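Local coordinates for protein UDP-N-acetylglucosamine 4,6-dehydratase (Vibrio fischeri, PDB 3PVZ) that is probably a NAD-dependent lyase of the polysaccharide synthase family, named as a UDP-N-acetylglucosamine 4,6-dehydratase, at residues N71-L76 and F91-L96; Q216-N221 and G305-L310; G362-K365 and Q369-K372. All coordinates share one frame; numbering follows the deposited sequence.

Overall arrangement
Along the chain the three contacts follow one another in series, and none touches another. Contact 1 packs helix 70-83 on strand 90-94, an outermost strand of the large mixed sheet, beside bound NAD. Contact 2, with its centre about 31 Å from that of contact 1, joins helix 210-219 to strand 306-312 of a separate, three-stranded parallel sheet. Contact 3 lies at the turn between helices 351-367 and 372-382, its centre about 33 Å from that of contact 1 and 43 Å from that of contact 2. All three reach the second subunit: Glu75 of contact 1 forms salt bridges with Arg217 and Lys220 of that subunit, residues of contact 2, which ties the two regions together across the dimer.

Contact 1: N71-L76 and F91-L96; sequences NNMVEL and FQTFAL. With NAD (nicotinamide-adenine-dinucleotide), chain K.
Apolar packing between Met73 (a selenomethionine) and Thr93 carries the contact between helix 70-83 and strand 90-94. The two side chains lie alongside one another, running opposite ways: Met73 CG lies 3.7 Å from Thr93 CB, and Met73 SE flanks the methyl Thr93 CG2 at 4.0 Å. With Met73 CG anti to the backbone N (chi1 -165°), the side chain leaves the helix toward the strand; two successive bends then fold the terminal methyl along the strand backbone, where Met73 CE rests 3.6 Å from Phe94 O. That carbonyl oxygen also accepts a weak bond of 3.0 Å from Leu96 N, closing an inverse gamma turn centred on Ala95, where the chain leaves the strand. Val65 of strand 62-66 and Asp67 also touch the Met73 side chain, and the residue is buried.

The polar atoms look to the second subunit: Thr93 OG1 is hydrogen-bonded to Arg126 NH2 and Ala95 O to Arg136 NH2 of that subunit.

Asn71, near the start of the helix, makes the polar contact with NAD. Its amide ND2 donates to the phosphate oxygen O1A of NAD at 3.0 Å, with a fairly straight N-H...O angle of 160°. The second subunit holds this same NAD through residues that include Ser46, Ile47 and Asp67, so Asn71 reaches over the dimer interface to its neighbour's cofactor; Leu96, for its part, lines the pocket of another bound NAD. Strand 62-66, helix 70-83 and strand 90-94 form a beta-alpha-beta crossover, and the packing of its helix on its second strand, next to the dinucleotide, is that of a Rossmann fold.

Contact 2: Q216-N221 and G305-L310; sequences QRIQKN and GKWPCL
Arg217 meets Trp307 through its backbone: Arg217 O lies 3.7 Å from Trp307 CZ2, in an oblique position relative to the ring. Its side chain leads off the other way, where NH2 donates a hydrogen bond to Gln222 OE1 and also forms a salt bridge with Glu75 of the second subunit; the main-chain oxygen of Gln222 in turn accepts from Trp307 NE1, which would limit rotation of the ring.

Ile218 follows and supplies the closest side-chain packing. Its terminal methyl sits over one face of the indole, CD1 being 3.6 Å from the centroid of the six-membered ring of Trp307 and 13° off the ring normal, a CH-pi contact. CG1 of Ile218 stands beside the backbone N (chi1 -65°), and a further bend at the next torsion carries CD1 out over the ring, above the fused bond, with Trp307 CE2 3.6 Å away and Trp307 CD2 at 3.7 Å. The main chain of the same residue also takes part, since Ile218 O lies 3.5 Å from Trp307 CH2.

Here the end of helix 210-219 packs against strand 306-312, the central strand of a three-stranded parallel sheet flanked by strands 224-227 and 284-287. Leu278 of helix 270-280 and Ile224 each touch both Ile218 and Trp307, while Tyr283 meets the indole edge-to-face.

Beyond Lys220, which turns from the strand toward the second subunit, the side chain of Asn221 runs roughly perpendicular to that of Trp307, although amide and ring planes are only 21° apart. Its ND2 approaches Trp307 CH2 to 3.8 Å.

Contact 3: G362-K365 and Q369-K372; sequences GQMK and QWTK
Met364, near the end of helix 351-367, and Trp370, in the short loop that follows, bring their CA atoms to 5.7 Å as the chain turns back toward helix 372-382. In this helix-loop-helix connection the two side chains form a Met-aromatic contact. Met364 is a selenomethionine, and its SE lies 4.8 Å from the centroid of the five-membered ring of Trp370, obliquely placed at 39° off the ring normal. The selenomethionine arm lies across the Trp370 side chain, Met364 CG packing 3.8 Å from Trp370 CB. Trp370 CG projects between the backbone N and the carbonyl carbon (chi1 62°), which turns the six-membered ring toward the last turns of the helix, with Trp370 CE3 3.3 Å from Met364 O, obliquely placed, and CZ3 near Lys365 CA.

Met135 of helix 131-154 touches Met364, Lys365 and Trp370, and Ile375 of the next helix packs on both Met364 and Trp370. Lys365 runs extended to a salt bridge with Asp139, a further tie to helix 131-154. Thr371 is the N-cap of helix 372-382, its OG1 accepting from Glu374 N, while the indole is anchored by its NE1, which donates to Pro131 O.

Contact 1: N71-L76 and F91-L96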
loop_
_atom_site.group_PDB
_atom_site.type_symbol
_atom_site.label_atom_id
_atom_site.label_comp_id
_atom_site.label_asym_id
_atom_site.label_seq_id
_atom_site.Cartn_x
_atom_site.Cartn_y
_atom_site.Cartn_z
ATOM N N ASN A 71 0.189 5.515 -6.262
ATOM C CA ASN A 71 1.612 5.953 -6.306
ATOM C C ASN A 71 2.568 4.935 -6.895
ATOM O O ASN A 71 3.342 5.279 -7.741
ATOM C CB ASN A 71 2.130 6.436 -4.944
ATOM C CG ASN A 71 1.368 7.651 -4.429
ATOM O OD1 ASN A 71 0.819 8.410 -5.209
ATOM N ND2 ASN A 71 1.302 7.814 -3.098
ATOM N N ASN A 72 2.534 3.689 -6.453
ATOM C CA ASN A 72 3.422 2.665 -7.029
ATOM C C ASN A 72 3.041 2.283 -8.457
ATOM O O ASN A 72 3.892 1.955 -9.294
ATOM C CB ASN A 72 3.491 1.448 -6.084
ATOM C CG ASN A 72 4.151 1.815 -4.784
ATOM O OD1 ASN A 72 4.954 2.731 -4.767
ATOM N ND2 ASN A 72 3.789 1.171 -3.702
HETATM N N MSE A 73 1.765 2.396 -8.775
HETATM C CA MSE A 73 1.384 2.245 -10.184
HETATM C C MSE A 73 2.042 3.300 -11.116
HETATM O O MSE A 73 2.523 2.989 -12.219
HETATM C CB MSE A 73 -0.136 2.284 -10.319
HETATM C CG MSE A 73 -0.565 1.804 -11.622
HETATM SE SE MSE A 73 -0.598 -0.120 -11.618
HETATM C CE MSE A 73 -2.317 -0.274 -10.719
ATOM N N VAL A 74 2.078 4.552 -10.681
ATOM C CA VAL A 74 2.752 5.575 -11.461
ATOM C C VAL A 74 4.207 5.186 -11.668
ATOM O O VAL A 74 4.732 5.282 -12.789
ATOM C CB VAL A 74 2.630 7.016 -10.809
ATOM C CG1 VAL A 74 3.541 8.000 -11.515
ATOM C CG2 VAL A 74 1.210 7.514 -10.852
ATOM N N GLU A 75 4.862 4.706 -10.620
ATOM C CA GLU A 75 6.209 4.208 -10.777
ATOM C C GLU A 75 6.347 3.010 -11.771
ATOM O O GLU A 75 7.295 2.945 -12.581
ATOM C CB GLU A 75 6.763 3.854 -9.382
ATOM C CG GLU A 75 8.071 3.167 -9.368
ATOM C CD GLU A 75 9.195 3.979 -10.019
ATOM O OE1 GLU A 75 8.987 5.185 -10.303
ATOM O OE2 GLU A 75 10.285 3.388 -10.244
ATOM N N LEU A 76 5.399 2.083 -11.742
ATOM C CA LEU A 76 5.439 0.938 -12.636
ATOM C C LEU A 76 5.352 1.393 -14.080
ATOM O O LEU A 76 6.091 0.913 -14.959
ATOM C CB LEU A 76 4.240 0.005 -12.326
ATOM C CG LEU A 76 4.007 -1.105 -13.346
ATOM C CD1 LEU A 76 5.257 -1.949 -13.478
ATOM C CD2 LEU A 76 2.764 -1.994 -13.015
ATOM N N PHE A 91 -2.993 -2.215 -22.901
ATOM C CA PHE A 91 -2.317 -2.040 -21.619
ATOM C C PHE A 91 -2.998 -0.931 -20.799
ATOM O O PHE A 91 -3.118 0.209 -21.237
ATOM C CB PHE A 91 -0.824 -1.676 -21.802
ATOM C CG PHE A 91 -0.128 -1.443 -20.501
ATOM C CD1 PHE A 91 0.091 -2.467 -19.651
ATOM C CD2 PHE A 91 0.218 -0.162 -20.092
ATOM C CE1 PHE A 91 0.699 -2.282 -18.423
ATOM C CE2 PHE A 91 0.805 0.028 -18.873
ATOM C CZ PHE A 91 1.056 -1.054 -18.036
ATOM N N GLN A 92 -3.499 -1.290 -19.626
ATOM C CA GLN A 92 -4.179 -0.331 -18.744
ATOM C C GLN A 92 -3.980 -0.699 -17.282
ATOM O O GLN A 92 -3.932 -1.873 -16.915
ATOM C CB GLN A 92 -5.665 -0.256 -19.040
ATOM C CG GLN A 92 -6.083 0.105 -20.470
ATOM C CD GLN A 92 -7.598 0.312 -20.564
ATOM O OE1 GLN A 92 -8.113 1.270 -19.973
ATOM N NE2 GLN A 92 -8.334 -0.652 -21.224
ATOM N N THR A 93 -3.983 0.334 -16.447
ATOM C CA THR A 93 -3.812 0.196 -15.038
ATOM C C THR A 93 -5.033 0.796 -14.316
ATOM O O THR A 93 -5.629 1.740 -14.763
ATOM C CB THR A 93 -2.512 0.905 -14.607
ATOM O OG1 THR A 93 -2.707 2.306 -14.777
ATOM C CG2 THR A 93 -1.335 0.450 -15.484
ATOM N N PHE A 94 -5.363 0.252 -13.149
ATOM C CA PHE A 94 -6.584 0.548 -12.423
ATOM C C PHE A 94 -6.221 0.470 -10.963
ATOM O O PHE A 94 -5.872 -0.609 -10.455
ATOM C CB PHE A 94 -7.689 -0.558 -12.703
ATOM C CG PHE A 94 -8.113 -0.660 -14.168
ATOM C CD1 PHE A 94 -9.106 0.147 -14.671
ATOM C CD2 PHE A 94 -7.459 -1.520 -15.040
ATOM C CE1 PHE A 94 -9.453 0.114 -16.013
ATOM C CE2 PHE A 94 -7.797 -1.606 -16.362
ATOM C CZ PHE A 94 -8.813 -0.788 -16.873
ATOM N N ALA A 95 -6.362 1.580 -10.252
ATOM C CA ALA A 95 -5.981 1.643 -8.838
ATOM C C ALA A 95 -7.159 1.223 -7.977
ATOM O O ALA A 95 -7.744 2.045 -7.279
ATOM C CB ALA A 95 -5.521 3.087 -8.461
ATOM N N LEU A 96 -7.496 -0.054 -8.030
ATOM C CA LEU A 96 -8.687 -0.575 -7.392
ATOM C C LEU A 96 -8.291 -1.572 -6.278
ATOM O O LEU A 96 -7.223 -2.198 -6.318
ATOM C CB LEU A 96 -9.529 -1.279 -8.434
ATOM C CG LEU A 96 -10.123 -0.542 -9.640
ATOM C CD1 LEU A 96 -10.911 -1.560 -10.570
ATOM C CD2 LEU A 96 -10.981 0.555 -9.164
HETATM P PA NAD K . -0.254 10.466 -0.458
HETATM O O1A NAD K . -0.567 9.594 -1.602
HETATM O O2A NAD K . 1.247 10.525 -0.303
HETATM O O5B NAD K . -0.871 9.855 0.895
HETATM C C5B NAD K . -2.232 9.519 0.770
HETATM C C4B NAD K . -2.403 8.374 1.744
HETATM O O4B NAD K . -3.778 7.998 1.874
HETATM C C3B NAD K . -1.630 7.169 1.193
HETATM O O3B NAD K . -0.729 6.794 2.190
HETATM C C2B NAD K . -2.716 6.072 0.997
HETATM O O2B NAD K . -2.141 4.797 1.276
HETATM C C1B NAD K . -3.802 6.557 2.007
HETATM N N9A NAD K . -5.116 6.023 1.692
HETATM C C8A NAD K . -5.804 5.989 0.519
HETATM N N7A NAD K . -6.959 5.373 0.676
HETATM C C5A NAD K . -7.058 4.988 1.943
HETATM C C6A NAD K . -7.956 4.292 2.675
HETATM N N6A NAD K . -9.105 3.873 2.122
HETATM N N1A NAD K . -7.723 4.036 3.962
HETATM C C2A NAD K . -6.602 4.447 4.522
HETATM N N3A NAD K . -5.694 5.081 3.844
HETATM C C4A NAD K . -5.890 5.383 2.594
HETATM O O3 NAD K . -0.837 11.913 -0.736
HETATM P PN NAD K . -0.147 13.201 -0.080
HETATM O O1N NAD K . 0.923 13.893 -0.947
HETATM O O2N NAD K . 0.235 13.029 1.404
HETATM O O5D NAD K . -1.314 14.250 -0.152
HETATM C C5D NAD K . -2.132 14.015 1.002
HETATM C C4D NAD K . -3.277 15.011 0.816
HETATM O O4D NAD K . -2.749 16.347 0.655
HETATM C C3D NAD K . -4.003 14.697 -0.495
HETATM O O3D NAD K . -5.336 15.136 -0.441
HETATM C C2D NAD K . -3.312 15.575 -1.523
HETATM O O2D NAD K . -4.272 15.885 -2.497
HETATM C C1D NAD K . -3.053 16.813 -0.688
HETATM N N1N NAD K . -1.983 17.609 -1.313
HETATM C C2N NAD K . -0.726 17.232 -1.278
HETATM C C3N NAD K . 0.268 18.045 -1.881
HETATM C C7N NAD K . 1.681 17.638 -1.888
HETATM O O7N NAD K . 2.531 18.392 -2.350
HETATM N N7N NAD K . 2.052 16.429 -1.416
HETATM C C4N NAD K . -0.079 19.260 -2.491
HETATM C C5N NAD K . -1.395 19.640 -2.480
HETATM C C6N NAD K . -2.328 18.780 -1.882
#

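Contact 2: Q216-N221 and G305-L310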
loop_
_atom_site.group_PDB
_atom_site.type_symbol
_atom_site.label_atom_id
_atom_site.label_comp_id
_atom_site.label_asym_id
_atom_site.label_seq_id
_atom_site.Cartn_x
_atom_site.Cartn_y
_atom_site.Cartn_z
ATOM N N GLN A 216 16.106 3.290 2.576
ATOM C CA GLN A 216 15.426 4.381 3.252
ATOM C C GLN A 216 16.346 4.982 4.271
ATOM O O GLN A 216 16.516 6.202 4.329
ATOM C CB GLN A 216 14.130 3.883 3.891
ATOM C CG GLN A 216 13.123 3.383 2.886
ATOM C CD GLN A 216 12.565 4.496 2.018
ATOM O OE1 GLN A 216 12.896 4.588 0.842
ATOM N NE2 GLN A 216 11.715 5.343 2.594
ATOM N N ARG A 217 16.986 4.115 5.054
ATOM C CA ARG A 217 17.943 4.572 6.040
ATOM C C ARG A 217 19.023 5.425 5.373
ATOM O O ARG A 217 19.334 6.508 5.855
ATOM C CB ARG A 217 18.582 3.402 6.809
ATOM C CG ARG A 217 17.619 2.467 7.544
ATOM C CD ARG A 217 16.957 3.038 8.765
ATOM N NE ARG A 217 15.998 4.112 8.505
ATOM C CZ ARG A 217 14.825 3.991 7.876
ATOM N NH1 ARG A 217 14.401 2.836 7.352
ATOM N NH2 ARG A 217 14.064 5.057 7.762
ATOM N N ILE A 218 19.579 4.968 4.262
ATOM C CA ILE A 218 20.621 5.746 3.594
ATOM C C ILE A 218 20.086 7.102 3.144
ATOM O O ILE A 218 20.756 8.122 3.280
ATOM C CB ILE A 218 21.206 5.042 2.343
ATOM C CG1 ILE A 218 21.949 3.764 2.721
ATOM C CG2 ILE A 218 22.182 5.979 1.619
ATOM C CD1 ILE A 218 23.084 3.995 3.721
ATOM N N GLN A 219 18.876 7.094 2.609
ATOM C CA GLN A 219 18.243 8.296 2.098
ATOM C C GLN A 219 17.921 9.332 3.204
ATOM O O GLN A 219 17.877 10.547 2.943
ATOM C CB GLN A 219 16.959 7.874 1.386
ATOM C CG GLN A 219 16.473 8.771 0.304
ATOM C CD GLN A 219 15.251 8.162 -0.376
ATOM O OE1 GLN A 219 15.363 7.153 -1.093
ATOM N NE2 GLN A 219 14.072 8.745 -0.121
ATOM N N LYS A 220 17.684 8.846 4.425
ATOM C CA LYS A 220 17.260 9.695 5.528
ATOM C C LYS A 220 18.372 9.923 6.549
ATOM O O LYS A 220 18.105 10.302 7.680
ATOM C CB LYS A 220 16.020 9.087 6.206
ATOM C CG LYS A 220 14.827 8.950 5.267
ATOM C CD LYS A 220 13.614 8.331 5.925
ATOM C CE LYS A 220 12.427 8.260 4.916
ATOM N NZ LYS A 220 11.137 7.707 5.506
ATOM N N ASN A 221 19.617 9.685 6.145
ATOM C CA ASN A 221 20.766 9.821 7.017
ATOM C C ASN A 221 20.604 9.156 8.393
ATOM O O ASN A 221 21.015 9.711 9.427
ATOM C CB ASN A 221 21.155 11.306 7.114
ATOM C CG ASN A 221 22.002 11.760 5.921
ATOM O OD1 ASN A 221 21.498 12.408 4.994
ATOM N ND2 ASN A 221 23.297 11.391 5.937
ATOM N N GLY A 305 32.583 9.590 5.157
ATOM C CA GLY A 305 32.431 8.286 4.467
ATOM C C GLY A 305 32.388 7.013 5.313
ATOM O O GLY A 305 32.849 5.973 4.865
ATOM N N LYS A 306 31.854 7.104 6.533
ATOM C CA LYS A 306 31.523 5.949 7.379
ATOM C C LYS A 306 29.988 5.949 7.599
ATOM O O LYS A 306 29.353 7.022 7.545
ATOM C CB LYS A 306 32.242 6.036 8.728
ATOM C CG LYS A 306 33.707 5.538 8.760
ATOM C CD LYS A 306 34.308 5.670 10.184
ATOM C CE LYS A 306 35.319 4.551 10.553
ATOM N NZ LYS A 306 34.711 3.165 10.710
ATOM N N TRP A 307 29.392 4.765 7.805
ATOM C CA TRP A 307 27.952 4.658 8.131
ATOM C C TRP A 307 27.744 3.871 9.424
ATOM O O TRP A 307 28.278 2.785 9.569
ATOM C CB TRP A 307 27.132 4.016 6.994
ATOM C CG TRP A 307 25.705 4.532 7.025
ATOM C CD1 TRP A 307 24.685 4.065 7.801
ATOM C CD2 TRP A 307 25.187 5.669 6.330
ATOM N NE1 TRP A 307 23.566 4.828 7.627
ATOM C CE2 TRP A 307 23.841 5.821 6.722
ATOM C CE3 TRP A 307 25.724 6.566 5.401
ATOM C CZ2 TRP A 307 23.011 6.832 6.208
ATOM C CZ3 TRP A 307 24.891 7.580 4.884
ATOM C CH2 TRP A 307 23.546 7.695 5.289
ATOM N N PRO A 308 26.984 4.414 10.380
ATOM C CA PRO A 308 26.803 3.672 11.616
ATOM C C PRO A 308 25.920 2.462 11.414
ATOM O O PRO A 308 24.863 2.569 10.808
ATOM C CB PRO A 308 26.100 4.668 12.524
ATOM C CG PRO A 308 25.409 5.572 11.611
ATOM C CD PRO A 308 26.310 5.715 10.431
ATOM N N CYS A 309 26.357 1.334 11.936
ATOM C CA CYS A 309 25.638 0.103 11.812
ATOM C C CYS A 309 25.417 -0.526 13.162
ATOM O O CYS A 309 26.257 -0.468 14.066
ATOM C CB CYS A 309 26.393 -0.882 10.931
ATOM S SG CYS A 309 26.548 -0.364 9.229
ATOM N N LEU A 310 24.265 -1.164 13.271
ATOM C CA LEU A 310 23.875 -1.837 14.472
ATOM C C LEU A 310 23.453 -3.229 14.104
ATOM O O LEU A 310 22.327 -3.475 13.668
ATOM C CB LEU A 310 22.752 -1.068 15.132
ATOM C CG LEU A 310 22.551 -1.464 16.587
ATOM C CD1 LEU A 310 22.416 -0.216 17.506
ATOM C CD2 LEU A 310 21.343 -2.396 16.676
#

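Contact 3: G362-K365 and Q369-K372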
loop_
_atom_site.group_PDB
_atom_site.type_symbol
_atom_site.label_atom_id
_atom_site.label_comp_id
_atom_site.label_asym_id
_atom_site.label_seq_id
_atom_site.Cartn_x
_atom_site.Cartn_y
_atom_site.Cartn_z
ATOM N N GLY A 362 -17.965 -14.631 8.476
ATOM C CA GLY A 362 -19.138 -13.813 8.114
ATOM C C GLY A 362 -19.890 -13.284 9.354
ATOM O O GLY A 362 -20.300 -12.129 9.372
ATOM N N GLN A 363 -20.028 -14.131 10.381
ATOM C CA GLN A 363 -20.745 -13.773 11.612
ATOM C C GLN A 363 -19.936 -12.825 12.483
ATOM O O GLN A 363 -20.500 -11.985 13.156
ATOM C CB GLN A 363 -21.157 -15.015 12.437
ATOM C CG GLN A 363 -22.198 -14.720 13.579
ATOM C CD GLN A 363 -23.621 -14.342 13.058
ATOM O OE1 GLN A 363 -24.250 -15.114 12.320
ATOM N NE2 GLN A 363 -24.118 -13.156 13.450
HETATM N N MSE A 364 -18.620 -12.958 12.511
HETATM C CA MSE A 364 -17.830 -11.952 13.179
HETATM C C MSE A 364 -18.080 -10.597 12.505
HETATM O O MSE A 364 -18.236 -9.592 13.168
HETATM C CB MSE A 364 -16.350 -12.304 13.137
HETATM C CG MSE A 364 -15.944 -13.435 14.065
HETATM SE SE MSE A 364 -14.038 -13.818 13.888
HETATM C CE MSE A 364 -14.164 -15.771 13.700
ATOM N N LYS A 365 -18.123 -10.576 11.183
ATOM C CA LYS A 365 -18.360 -9.327 10.452
ATOM C C LYS A 365 -19.763 -8.746 10.675
ATOM O O LYS A 365 -19.951 -7.542 10.606
ATOM C CB LYS A 365 -18.134 -9.527 8.972
ATOM C CG LYS A 365 -16.667 -9.690 8.598
ATOM C CD LYS A 365 -16.550 -9.930 7.155
ATOM C CE LYS A 365 -15.138 -10.315 6.747
ATOM N NZ LYS A 365 -14.990 -10.407 5.239
ATOM N N GLN A 369 -17.909 -7.010 15.663
ATOM C CA GLN A 369 -16.979 -7.153 16.788
ATOM C C GLN A 369 -16.452 -8.577 16.843
ATOM O O GLN A 369 -17.201 -9.527 16.591
ATOM C CB GLN A 369 -17.655 -6.770 18.127
ATOM C CG GLN A 369 -18.403 -7.909 18.869
ATOM C CD GLN A 369 -19.625 -7.427 19.680
ATOM O OE1 GLN A 369 -19.578 -6.403 20.381
ATOM N NE2 GLN A 369 -20.726 -8.177 19.579
ATOM N N TRP A 370 -15.184 -8.702 17.200
ATOM C CA TRP A 370 -14.517 -9.964 17.311
ATOM C C TRP A 370 -13.170 -9.741 18.016
ATOM O O TRP A 370 -12.653 -8.615 18.072
ATOM C CB TRP A 370 -14.325 -10.594 15.928
ATOM C CG TRP A 370 -13.474 -9.817 14.996
ATOM C CD1 TRP A 370 -12.144 -9.894 14.882
ATOM C CD2 TRP A 370 -13.906 -8.867 14.006
ATOM N NE1 TRP A 370 -11.694 -9.054 13.901
ATOM C CE2 TRP A 370 -12.760 -8.411 13.344
ATOM C CE3 TRP A 370 -15.149 -8.379 13.611
ATOM C CZ2 TRP A 370 -12.805 -7.466 12.321
ATOM C CZ3 TRP A 370 -15.201 -7.446 12.604
ATOM C CH2 TRP A 370 -14.029 -6.992 11.964
ATOM N N THR A 371 -12.617 -10.821 18.554
ATOM C CA THR A 371 -11.373 -10.777 19.299
ATOM C C THR A 371 -10.324 -11.485 18.476
ATOM O O THR A 371 -10.657 -12.344 17.658
ATOM C CB THR A 371 -11.512 -11.534 20.605
ATOM O OG1 THR A 371 -11.902 -12.874 20.309
ATOM C CG2 THR A 371 -12.575 -10.877 21.551
ATOM N N LYS A 372 -9.057 -11.152 18.702
ATOM C CA LYS A 372 -7.970 -11.900 18.102
ATOM C C LYS A 372 -8.118 -13.390 18.405
ATOM O O LYS A 372 -8.010 -14.233 17.520
ATOM C CB LYS A 372 -6.611 -11.417 18.617
ATOM C CG LYS A 372 -5.467 -12.343 18.138
ATOM C CD LYS A 372 -4.097 -11.708 18.116
ATOM C CE LYS A 372 -3.181 -12.526 17.194
ATOM N NZ LYS A 372 -1.749 -12.172 17.315
#